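Local coordinates for protein CbsA (Xanthomonas oryzae pv. oryzae, PDB 5XYH) that probably hydrolyses the beta-1,4 linkages of cellulose as an exo-acting cellobiosidase, releasing cellobiose from chain ends and so helping the bacterium degrade plant cell walls, at residues K43-Y48 with G343-A348; Q218-A221 with A225-D228; P246-T251 with S267-S272; S25-V30 with Q34-M39; F381-Y384 with T388-T391. All coordinates share one frame; numbering follows the deposited sequence. Where two conformers were deposited one is given.

How the contacts relate
Contacts 1 and 3 set prolines over aromatic rings, and contact 5 sets Arg383 and Thr391 over tyrosines, all without a hydrogen bond across the segments; contact 2 is a hydroxyl pair alone, and contact 4 adds a lysine-carbonyl bond to apolar packing. Contact 2 is buried between helix 206-218 and strand 229-232, contact 1 lies at the surface, and contacts 3, 4 and 5 are partly buried. Contacts 1 and 4 hold neighbouring elements: helix 33-42 belongs to contact 4, the loop after it to contact 1, and Lys43 packs on Ile27. Contact 1 joins distant parts of the sequence, while contacts 2, 4 and 5 close short local turns. Contacts 2 and 4 lie on opposite sides of the chain's centre.

Contact 1. Residues K43-Y48 with G343-A348; sequences KSYPTY and GMPPTA
In the distorted beta/alpha barrel of a family 6 glycoside hydrolase, Tyr45 and Pro46, in the loop leading from helix 33-42 into strand 49-51, pack against Pro345 and Pro346, which come just ahead of strand 347-351. The contact thus draws an early and a late part of the chain together at the surface, near strands 49-51 and 347-351. The Tyr45 ring is sandwiched. Over one face sits Pro345, whose CB lies 3.9 Å from the centroid of the Tyr45 ring and 22° off its normal, a CH-pi contact displaced toward the rim. Ser44 OG, hydrogen-bonded to Val41 O, lies over the centre of the opposite face. With CG anti to its carbonyl carbon (chi1 -66°), the tyrosine runs alongside Pro345 in the same sense, which brings its CZ to 3.7 Å from Pro345 CB. Pro346 crosses the tyrosine at about a right angle and touches it nearer the root: Pro346 CD is 3.7 Å from Tyr45 CB. The same proline reaches the next residue, its CG lying 3.5 Å from the carbonyl O of Pro46 and 4.0 Å from Pro46 CD. Trp359 also takes part, meeting the Tyr45 ring edge-to-face and touching Pro346, while its NE1 is hydrogen-bonded to Met344 O and its backbone pairs with Tyr48. No hydrogen bond joins the two segments themselves. Three conformationally restricted pyrrolidine rings and one aromatic ring meet through van der Waals and CH-pi forces, so the fit depends on the shape of the groups and little on charge.

Contact 2. Residues Q218-A221 with A225-D228; sequences QGTA and ASAD
No ring or other flat side chain takes part where Thr220 meets Ser226, so there are no faces or edges to match; two hydroxyls make the contact. Thr220 OG1 lies 2.6 Å from Ser226 OG, within hydrogen-bonding distance. Each oxygen also lies near a carbonyl, Thr220 OG1 near Val217 O and Ser226 OG near Gly223 O. Both hydroxyls therefore turn back to a carbonyl three residues earlier in the chain while also facing each other. Thr220 places OG1 between its backbone N and carbonyl carbon (chi1 64°), which leaves CG2 beside the N and 4.1 Å from Ser226 OG. The serine sends OG to the side opposite its carbonyl carbon (chi1 -58°), and its CB stands 3.4 Å from Thr220 OG1. The pair bridges the turn that carries the chain from helix 206-218, through a 3-10 segment at 225-226, toward strand 229-232 of the barrel. Helix 170-183 packs alongside, with Leu179 touching Thr220 and His183 touching Ser226. Chemically, the two buried hydroxyls share their protons among each other and the carbonyls of Val217 and Gly223, so not every one of these bonds can be made at once; the set probably restricts the rotation of both side chains.

Contact 3. Residues P246-T251 with S267-S272; sequences PNPDLT and SVFDES
Phe269 keeps its CG anti to the carbonyl carbon, beside the backbone N (chi1 -67°), and turns its ring so that the ring plane nearly contains its own CA; this presents a face to Pro248. The proline, puckered with CG exo, lies over that face. Its CG stands 4.2 Å from the centroid of the Phe269 ring and 16° off the normal, a CH-pi contact offset toward the rim, while Pro248 CB makes a closer approach of 3.4 Å to Phe269 CZ at the far end of the ring. The two side chains cross obliquely. Ser267 completes the seat for the proline: its carbonyl O is 3.4 Å from Pro248 CG, and its CB is 4.1 Å from Pro248 CB. Pro248 occupies the second position of a type I beta turn from Asn247 to Leu250, closed by Leu250 N to Asn247 O at 3.2 Å. An Asx turn overlaps it, in which Asn247 OD1 accepts from Asp249 N at 2.9 Å, with the donor 52° out of the carbonyl plane. The turn leads into the small hairpin of strands 251-252 and 255-256, and backbone bonds tie Pro248 to Ser258 and Leu250 to Ile257. On the other segment, the Phe269 ring also stacks with Tyr263. Directly after the phenylalanine comes the N-cap of helix 271-284: Asp270 caps a backbone N of its first turn, its OD1 is hydrogen-bonded to Thr273 OG1, and its OD2 takes a bond from Glu242 N.

Contact 4. Residues S25-V30 with Q34-M39; sequences SSIVKV and QLKAKM
The C-terminal part of helix 17-27 lies against helix 33-42, and their backbones come nearest at Ile27 and Lys36, whose CA atoms are 5.2 Å apart. Toward Val30 the helical bonding weakens, Val30 N making only weak bonds to Ser26 O and Ile27 O, and the chain then swings round a tight connection into the second helix. Lys36 spans the join. Its side chain is extended until it bends at the end (chi4 -71°), which carries NZ to Ile27 O at 2.9 Å, tilted 30° from the carbonyl plane. NZ also approaches Val30 O, at a distance too short to be trusted in detail. The positive charge beside Ile27 O, at the end of the first helix, probably interacts favourably with the helix dipole. Beneath it the packing is apolar: Lys36 CG lies 3.7 Å from Val30 CG2, Ile27 CG1 touches Met39 CB at 3.6 Å as the two side chains run antiparallel alongside one another, and Val30 CG1 meets Met39 CE tip to tip at 4.0 Å. Helix 411-419 backs the pair, with Phe414 against Ser26 and Met39, and Val418 against Leu35, while Ser26 OG is hydrogen-bonded to His411 and Trp409.

Contact 5. Residues F381-Y384 with T388-T391; sequences FDRY and TYTT
Arg383 and Tyr384 pack against Tyr389 and Thr391 across a short turn within the long loop between strand 354-358 and helix 411-419, within and beside an Asx turn that starts at Asp382. In that turn Asp382 OD1 accepts from Tyr384 N at 3.0 Å through its anti lone pair, while OD2 is held by Ala104 N. Next along the chain, Arg383 lays its CB over the centre of the Tyr389 ring, 3.4 Å from the centroid of that ring and 9° off its normal, a CH-pi contact. Its chain then bends at chi2 and chi3, folding the guanidinium back so that Tyr389 CD1 sits over one of its faces, 3.5 Å from Arg383 CZ. The guanidinium and ring planes are 54° apart, so they are not stacked, and NH2 forms a salt bridge with Asp386. Tyr389, with CG anti to the backbone N (chi1 172°), reaches across to this position and has the backbone N of Thr391 over its opposite face. Tyr384 follows: Tyr384 CD1 lies at the edge of the Tyr389 ring, 4.2 Å from Tyr389 CE2, and Trp334 stacks on the Tyr384 ring. Thr391, whose OG1 is bound to Asp393 N, puts CG2 over a face of Tyr384, 4.0 Å from the centroid of that ring. At the end of the same tyrosine, Tyr384 OH rests 3.4 Å from Thr391 CB.

Contact 1. Residues K43-Y48 with G343-A348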
# COMPACT_ATOMS: atom_id res chain seq x y z
N LYS A 43 -16.13 7.21 5.57
CA LYS A 43 -16.10 6.11 6.52
C LYS A 43 -17.07 4.99 6.17
O LYS A 43 -17.13 4.00 6.92
CB LYS A 43 -16.37 6.61 7.95
CG LYS A 43 -17.74 7.16 8.20
CD LYS A 43 -18.00 7.31 9.69
CE LYS A 43 -19.36 7.96 9.94
NZ LYS A 43 -19.80 7.79 11.36
N SER A 44 -17.84 5.10 5.08
CA SER A 44 -18.67 3.98 4.65
C SER A 44 -17.90 2.97 3.80
O SER A 44 -18.46 1.92 3.46
CB SER A 44 -19.90 4.48 3.87
OG SER A 44 -19.59 5.00 2.57
N TYR A 45 -16.61 3.26 3.47
CA TYR A 45 -15.87 2.39 2.57
C TYR A 45 -14.98 1.43 3.34
O TYR A 45 -14.45 1.77 4.40
CB TYR A 45 -15.01 3.22 1.61
CG TYR A 45 -15.81 4.07 0.64
CD1 TYR A 45 -16.73 3.50 -0.25
CD2 TYR A 45 -15.62 5.45 0.58
CE1 TYR A 45 -17.45 4.28 -1.15
CE2 TYR A 45 -16.32 6.23 -0.32
CZ TYR A 45 -17.24 5.64 -1.18
OH TYR A 45 -17.94 6.44 -2.07
N PRO A 46 -14.81 0.21 2.83
CA PRO A 46 -13.88 -0.74 3.45
C PRO A 46 -12.46 -0.20 3.43
O PRO A 46 -12.03 0.39 2.44
CB PRO A 46 -14.00 -1.99 2.58
CG PRO A 46 -15.30 -1.88 1.89
CD PRO A 46 -15.59 -0.40 1.73
N THR A 47 -11.72 -0.44 4.52
CA THR A 47 -10.31 -0.11 4.64
C THR A 47 -9.55 -1.31 5.20
O THR A 47 -10.10 -2.09 5.97
CB THR A 47 -10.06 1.13 5.54
OG1 THR A 47 -10.71 0.93 6.81
CG2 THR A 47 -10.60 2.41 4.89
N TYR A 48 -8.29 -1.45 4.80
CA TYR A 48 -7.52 -2.62 5.20
C TYR A 48 -6.99 -2.45 6.63
O TYR A 48 -6.72 -1.34 7.09
CB TYR A 48 -6.37 -2.86 4.21
CG TYR A 48 -6.81 -3.76 3.08
CD1 TYR A 48 -7.92 -3.43 2.32
CD2 TYR A 48 -6.15 -4.96 2.80
CE1 TYR A 48 -8.37 -4.24 1.30
CE2 TYR A 48 -6.60 -5.79 1.77
CZ TYR A 48 -7.71 -5.42 1.04
OH TYR A 48 -8.21 -6.20 0.02
N GLY A 343 -8.43 8.84 -3.58
CA GLY A 343 -8.62 8.39 -4.96
C GLY A 343 -9.91 7.61 -5.15
O GLY A 343 -10.91 7.83 -4.45
N MET A 344 -9.89 6.69 -6.10
CA MET A 344 -11.08 5.90 -6.38
C MET A 344 -11.53 5.16 -5.12
O MET A 344 -10.70 4.57 -4.42
CB MET A 344 -10.82 4.87 -7.50
CG MET A 344 -10.84 5.42 -8.93
SD MET A 344 -12.46 6.06 -9.47
CE MET A 344 -13.47 4.57 -9.41
N PRO A 345 -12.83 5.17 -4.81
CA PRO A 345 -13.36 4.32 -3.73
C PRO A 345 -13.07 2.86 -4.01
O PRO A 345 -12.85 2.47 -5.17
CB PRO A 345 -14.87 4.61 -3.77
CG PRO A 345 -15.02 5.88 -4.55
CD PRO A 345 -13.89 5.88 -5.54
N PRO A 346 -13.07 2.01 -2.99
CA PRO A 346 -12.90 0.57 -3.23
C PRO A 346 -13.90 0.08 -4.27
O PRO A 346 -15.09 0.34 -4.17
CB PRO A 346 -13.15 -0.05 -1.85
CG PRO A 346 -12.85 1.05 -0.87
CD PRO A 346 -13.30 2.32 -1.57
N THR A 347 -13.39 -0.59 -5.31
CA THR A 347 -14.17 -0.92 -6.50
C THR A 347 -13.81 -2.33 -6.95
O THR A 347 -12.63 -2.63 -7.14
CB THR A 347 -13.90 0.06 -7.66
OG1 THR A 347 -14.22 1.41 -7.28
CG2 THR A 347 -14.69 -0.32 -8.91
N ALA A 348 -14.82 -3.17 -7.17
CA ALA A 348 -14.58 -4.55 -7.60
C ALA A 348 -14.41 -4.62 -9.12
O ALA A 348 -15.18 -4.01 -9.87
CB ALA A 348 -15.74 -5.44 -7.15

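Contact 2. Residues Q218-A221 with A225-D228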
# COMPACT_ATOMS: atom_id res chain seq x y z
N GLN A 218 7.42 -19.65 -6.31
CA GLN A 218 7.56 -21.00 -6.86
C GLN A 218 8.06 -21.97 -5.80
O GLN A 218 7.66 -23.14 -5.80
CB GLN A 218 8.49 -20.99 -8.07
CG GLN A 218 8.68 -22.38 -8.69
CD GLN A 218 9.57 -22.38 -9.93
OE1 GLN A 218 10.04 -21.33 -10.39
NE2 GLN A 218 9.81 -23.58 -10.48
N GLY A 219 8.89 -21.50 -4.87
CA GLY A 219 9.41 -22.38 -3.85
C GLY A 219 8.43 -22.73 -2.75
O GLY A 219 8.76 -23.59 -1.93
N THR A 220 7.27 -22.08 -2.69
CA THR A 220 6.28 -22.44 -1.69
C THR A 220 5.73 -23.83 -2.01
O THR A 220 5.98 -24.39 -3.08
CB THR A 220 5.15 -21.41 -1.65
OG1 THR A 220 4.44 -21.41 -2.90
CG2 THR A 220 5.69 -20.01 -1.39
N ALA A 221 4.98 -24.40 -1.06
CA ALA A 221 4.48 -25.75 -1.26
C ALA A 221 3.59 -25.85 -2.50
O ALA A 221 3.75 -26.77 -3.31
CB ALA A 221 3.73 -26.22 -0.01
N ALA A 225 0.56 -21.03 -7.17
CA ALA A 225 -0.81 -20.93 -6.69
C ALA A 225 -0.90 -20.29 -5.31
O ALA A 225 -2.02 -19.99 -4.88
CB ALA A 225 -1.48 -22.31 -6.66
N SER A 226 0.23 -20.10 -4.62
CA SER A 226 0.20 -19.52 -3.28
C SER A 226 -0.13 -18.03 -3.30
O SER A 226 -0.46 -17.48 -2.25
CB SER A 226 1.54 -19.74 -2.58
OG SER A 226 1.88 -21.12 -2.49
N ALA A 227 0.01 -17.38 -4.45
CA ALA A 227 -0.25 -15.96 -4.61
C ALA A 227 -1.36 -15.79 -5.63
O ALA A 227 -1.23 -16.23 -6.77
CB ALA A 227 1.01 -15.20 -5.05
N ASP A 228 -2.44 -15.15 -5.21
CA ASP A 228 -3.55 -14.92 -6.12
C ASP A 228 -3.28 -13.75 -7.05
O ASP A 228 -3.93 -13.63 -8.10
CB ASP A 228 -4.82 -14.71 -5.31
CG ASP A 228 -5.18 -15.94 -4.52
OD1 ASP A 228 -5.70 -16.89 -5.14
OD2 ASP A 228 -4.91 -16.00 -3.30

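Contact 3. Residues P246-T251 with S267-S272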
# COMPACT_ATOMS: atom_id res chain seq x y z
N PRO A 246 -0.45 11.00 -21.55
CA PRO A 246 -0.68 9.59 -21.90
C PRO A 246 0.47 8.93 -22.63
O PRO A 246 0.54 7.70 -22.65
CB PRO A 246 -1.94 9.64 -22.78
CG PRO A 246 -1.90 10.99 -23.38
CD PRO A 246 -1.32 11.89 -22.33
N ASN A 247 1.40 9.71 -23.20
CA ASN A 247 2.49 9.17 -24.02
C ASN A 247 3.84 9.59 -23.45
O ASN A 247 4.28 10.73 -23.71
CB ASN A 247 2.33 9.63 -25.47
CG ASN A 247 3.52 9.24 -26.34
OD1 ASN A 247 4.36 8.42 -25.97
ND2 ASN A 247 3.58 9.85 -27.53
N PRO A 248 4.53 8.72 -22.71
CA PRO A 248 5.83 9.11 -22.12
C PRO A 248 6.92 9.36 -23.14
O PRO A 248 7.94 9.97 -22.79
CB PRO A 248 6.19 7.91 -21.22
CG PRO A 248 4.90 7.14 -21.08
CD PRO A 248 4.14 7.36 -22.33
N ASP A 249 6.74 8.92 -24.39
CA ASP A 249 7.75 9.05 -25.42
C ASP A 249 7.59 10.31 -26.25
O ASP A 249 8.42 10.58 -27.12
CB ASP A 249 7.72 7.84 -26.34
CG ASP A 249 7.79 6.54 -25.59
OD1 ASP A 249 8.78 6.33 -24.85
OD2 ASP A 249 6.85 5.72 -25.72
N LEU A 250 6.53 11.08 -26.01
CA LEU A 250 6.32 12.33 -26.72
C LEU A 250 7.55 13.22 -26.55
O LEU A 250 8.02 13.41 -25.43
CB LEU A 250 5.08 13.02 -26.17
CG LEU A 250 4.82 14.44 -26.65
CD1 LEU A 250 4.36 14.40 -28.11
CD2 LEU A 250 3.79 15.11 -25.75
N THR A 251 8.07 13.76 -27.65
CA THR A 251 9.28 14.57 -27.58
C THR A 251 8.94 16.04 -27.67
O THR A 251 8.04 16.44 -28.42
CB THR A 251 10.30 14.22 -28.66
OG1 THR A 251 9.84 14.68 -29.94
CG2 THR A 251 10.58 12.71 -28.70
N SER A 267 9.68 5.71 -17.60
CA SER A 267 8.52 5.82 -18.47
C SER A 267 7.20 5.37 -17.84
O SER A 267 6.18 5.35 -18.53
CB SER A 267 8.74 5.01 -19.76
OG SER A 267 9.82 5.57 -20.48
N VAL A 268 7.19 4.99 -16.56
CA VAL A 268 5.97 4.55 -15.89
C VAL A 268 5.49 5.71 -15.02
O VAL A 268 6.08 5.99 -13.97
CB VAL A 268 6.21 3.27 -15.08
CG1 VAL A 268 4.93 2.83 -14.40
CG2 VAL A 268 6.70 2.15 -16.01
N PHE A 269 4.41 6.36 -15.46
CA PHE A 269 3.89 7.59 -14.87
C PHE A 269 2.76 7.36 -13.89
O PHE A 269 2.48 8.24 -13.07
CB PHE A 269 3.36 8.53 -15.96
CG PHE A 269 4.41 9.09 -16.89
CD1 PHE A 269 5.75 8.78 -16.72
CD2 PHE A 269 4.03 9.93 -17.93
CE1 PHE A 269 6.70 9.30 -17.59
CE2 PHE A 269 4.97 10.45 -18.80
CZ PHE A 269 6.31 10.14 -18.63
N ASP A 270 2.08 6.22 -13.98
CA ASP A 270 0.90 5.98 -13.15
C ASP A 270 0.78 4.49 -12.83
O ASP A 270 1.51 3.65 -13.38
CB ASP A 270 -0.37 6.53 -13.82
CG ASP A 270 -0.61 5.97 -15.23
OD1 ASP A 270 -0.52 4.74 -15.43
OD2 ASP A 270 -0.92 6.77 -16.14
N GLU A 271 -0.15 4.18 -11.93
CA GLU A 271 -0.28 2.81 -11.44
C GLU A 271 -0.96 1.89 -12.45
O GLU A 271 -0.70 0.68 -12.45
CB GLU A 271 -1.04 2.80 -10.11
CG GLU A 271 -0.23 3.50 -8.99
CD GLU A 271 1.14 2.89 -8.82
OE1 GLU A 271 1.23 1.74 -8.33
OE2 GLU A 271 2.15 3.55 -9.17
N SER A 272 -1.82 2.43 -13.31
CA SER A 272 -2.43 1.61 -14.35
C SER A 272 -1.37 1.09 -15.32
O SER A 272 -1.32 -0.11 -15.62
CB SER A 272 -3.50 2.39 -15.10
OG SER A 272 -4.63 2.60 -14.26

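Contact 4. Residues S25-V30 with Q34-M39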
# COMPACT_ATOMS: atom_id res chain seq x y z
N SER A 25 -13.99 11.26 14.94
CA SER A 25 -13.23 12.25 15.71
C SER A 25 -12.97 13.52 14.90
O SER A 25 -12.81 14.60 15.48
CB SER A 25 -11.91 11.63 16.20
OG SER A 25 -10.88 11.69 15.21
N SER A 26 -12.93 13.41 13.57
CA SER A 26 -12.78 14.56 12.68
C SER A 26 -14.11 15.22 12.35
O SER A 26 -14.18 16.45 12.21
CB SER A 26 -12.11 14.14 11.37
OG SER A 26 -10.71 14.02 11.52
N ILE A 27 -15.17 14.43 12.19
CA ILE A 27 -16.49 14.99 11.89
C ILE A 27 -16.90 15.98 12.97
O ILE A 27 -17.39 17.08 12.68
CB ILE A 27 -17.52 13.86 11.73
CG1 ILE A 27 -17.26 13.09 10.44
CG2 ILE A 27 -18.93 14.40 11.78
CD1 ILE A 27 -18.07 11.82 10.34
N VAL A 28 -16.70 15.63 14.24
CA VAL A 28 -17.16 16.52 15.30
C VAL A 28 -16.32 17.79 15.40
O VAL A 28 -16.78 18.76 16.00
CB VAL A 28 -17.21 15.79 16.65
CG1 VAL A 28 -18.14 14.58 16.54
CG2 VAL A 28 -15.83 15.39 17.09
N LYS A 29 -15.11 17.82 14.83
CA LYS A 29 -14.28 19.02 14.86
C LYS A 29 -14.64 20.04 13.78
O LYS A 29 -14.32 21.23 13.95
CB LYS A 29 -12.79 18.68 14.71
CG LYS A 29 -12.18 17.96 15.91
CD LYS A 29 -10.77 17.47 15.61
CE LYS A 29 -10.17 16.77 16.83
NZ LYS A 29 -8.86 16.12 16.54
N VAL A 30 -15.26 19.62 12.68
CA VAL A 30 -15.54 20.50 11.55
C VAL A 30 -16.99 20.96 11.63
O VAL A 30 -17.88 20.18 11.98
CB VAL A 30 -15.26 19.80 10.20
CG1 VAL A 30 -13.83 19.25 10.15
CG2 VAL A 30 -16.24 18.71 9.95
N GLN A 34 -21.46 20.10 4.93
CA GLN A 34 -21.15 19.37 3.70
C GLN A 34 -19.85 18.58 3.84
O GLN A 34 -19.72 17.47 3.30
CB GLN A 34 -21.08 20.33 2.52
CG GLN A 34 -22.36 21.10 2.30
CD GLN A 34 -23.52 20.20 1.95
OE1 GLN A 34 -23.39 19.28 1.14
NE2 GLN A 34 -24.66 20.45 2.59
N LEU A 35 -18.86 19.15 4.54
CA LEU A 35 -17.64 18.40 4.80
C LEU A 35 -17.92 17.23 5.74
O LEU A 35 -17.39 16.13 5.53
CB LEU A 35 -16.56 19.31 5.39
CG LEU A 35 -15.22 18.62 5.59
CD1 LEU A 35 -14.78 17.97 4.27
CD2 LEU A 35 -14.17 19.60 6.07
N LYS A 36 -18.73 17.44 6.78
CA LYS A 36 -19.18 16.34 7.62
C LYS A 36 -19.76 15.22 6.77
O LYS A 36 -19.50 14.03 7.02
CB LYS A 36 -20.24 16.80 8.62
CG LYS A 36 -19.77 17.70 9.78
CD LYS A 36 -20.96 17.90 10.76
CE LYS A 36 -20.78 19.08 11.69
NZ LYS A 36 -19.72 18.81 12.70
N ALA A 37 -20.58 15.58 5.78
CA ALA A 37 -21.26 14.57 4.97
C ALA A 37 -20.28 13.80 4.11
O ALA A 37 -20.41 12.59 3.96
CB ALA A 37 -22.33 15.24 4.10
N LYS A 38 -19.32 14.50 3.51
CA LYS A 38 -18.29 13.82 2.73
C LYS A 38 -17.49 12.86 3.61
O LYS A 38 -17.10 11.78 3.15
CB LYS A 38 -17.39 14.84 2.05
CG LYS A 38 -18.07 15.60 0.92
CD LYS A 38 -17.21 16.75 0.39
CE LYS A 38 -18.03 17.66 -0.52
NZ LYS A 38 -17.32 18.91 -0.91
N MET A 39 -17.29 13.22 4.88
CA MET A 39 -16.58 12.34 5.80
C MET A 39 -17.43 11.14 6.18
O MET A 39 -16.89 10.04 6.37
CB MET A 39 -16.14 13.13 7.04
CG MET A 39 -15.06 14.15 6.76
SD MET A 39 -14.71 15.04 8.28
CE MET A 39 -13.31 16.08 7.83

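Contact 5. Residues F381-Y384 with T388-T391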
# COMPACT_ATOMS: atom_id res chain seq x y z
N PHE A 381 11.25 8.54 14.55
CA PHE A 381 11.26 9.79 13.80
C PHE A 381 12.04 9.54 12.51
O PHE A 381 13.27 9.51 12.51
CB PHE A 381 11.86 10.93 14.64
CG PHE A 381 12.02 12.22 13.90
CD1 PHE A 381 11.16 12.57 12.86
CD2 PHE A 381 13.05 13.10 14.23
CE1 PHE A 381 11.31 13.77 12.18
CE2 PHE A 381 13.21 14.30 13.55
CZ PHE A 381 12.34 14.64 12.52
N ASP A 382 11.30 9.34 11.42
CA ASP A 382 11.89 9.21 10.10
C ASP A 382 11.95 10.61 9.49
O ASP A 382 10.92 11.28 9.39
CB ASP A 382 11.03 8.27 9.24
CG ASP A 382 11.78 7.72 8.03
OD1 ASP A 382 12.25 8.53 7.19
OD2 ASP A 382 11.86 6.48 7.91
N ARG A 383 13.15 11.06 9.11
CA ARG A 383 13.27 12.41 8.54
C ARG A 383 12.48 12.58 7.24
O ARG A 383 12.18 13.71 6.86
CB ARG A 383 14.73 12.77 8.29
CG ARG A 383 15.64 12.64 9.50
CD ARG A 383 15.32 13.69 10.58
NE ARG A 383 15.28 15.08 10.09
CZ ARG A 383 16.34 15.82 9.82
NH1 ARG A 383 17.57 15.32 9.95
NH2 ARG A 383 16.17 17.08 9.40
N TYR A 384 12.11 11.49 6.56
CA TYR A 384 11.25 11.71 5.41
C TYR A 384 9.87 12.23 5.80
O TYR A 384 9.12 12.65 4.92
CB TYR A 384 11.12 10.43 4.58
CG TYR A 384 11.98 10.42 3.33
CD1 TYR A 384 13.33 10.09 3.40
CD2 TYR A 384 11.44 10.72 2.09
CE1 TYR A 384 14.11 10.06 2.27
CE2 TYR A 384 12.21 10.69 0.95
CZ TYR A 384 13.55 10.37 1.04
OH TYR A 384 14.32 10.33 -0.09
N THR A 388 11.10 19.86 6.82
CA THR A 388 12.28 20.68 6.60
C THR A 388 13.48 19.89 6.11
O THR A 388 14.54 20.48 5.86
CB THR A 388 12.66 21.41 7.91
OG1 THR A 388 13.19 20.46 8.85
CG2 THR A 388 11.45 22.10 8.52
N TYR A 389 13.35 18.58 5.98
CA TYR A 389 14.51 17.74 5.69
C TYR A 389 14.78 17.72 4.19
O TYR A 389 13.86 17.57 3.38
CB TYR A 389 14.25 16.33 6.22
CG TYR A 389 15.25 15.26 5.85
CD1 TYR A 389 16.54 15.28 6.36
CD2 TYR A 389 14.88 14.21 5.03
CE1 TYR A 389 17.46 14.27 6.03
CE2 TYR A 389 15.78 13.20 4.70
CZ TYR A 389 17.06 13.24 5.21
OH TYR A 389 17.95 12.25 4.87
N THR A 390 16.05 17.90 3.81
CA THR A 390 16.46 17.76 2.42
C THR A 390 16.89 16.31 2.19
O THR A 390 17.85 15.84 2.81
CB THR A 390 17.59 18.73 2.07
OG1 THR A 390 17.11 20.08 2.20
CG2 THR A 390 18.02 18.49 0.61
N THR A 391 16.16 15.60 1.32
CA THR A 391 16.38 14.18 1.09
C THR A 391 17.67 13.95 0.31
O THR A 391 18.27 14.90 -0.21
CB THR A 391 15.20 13.58 0.32
OG1 THR A 391 15.26 14.04 -1.03
CG2 THR A 391 13.88 13.99 0.95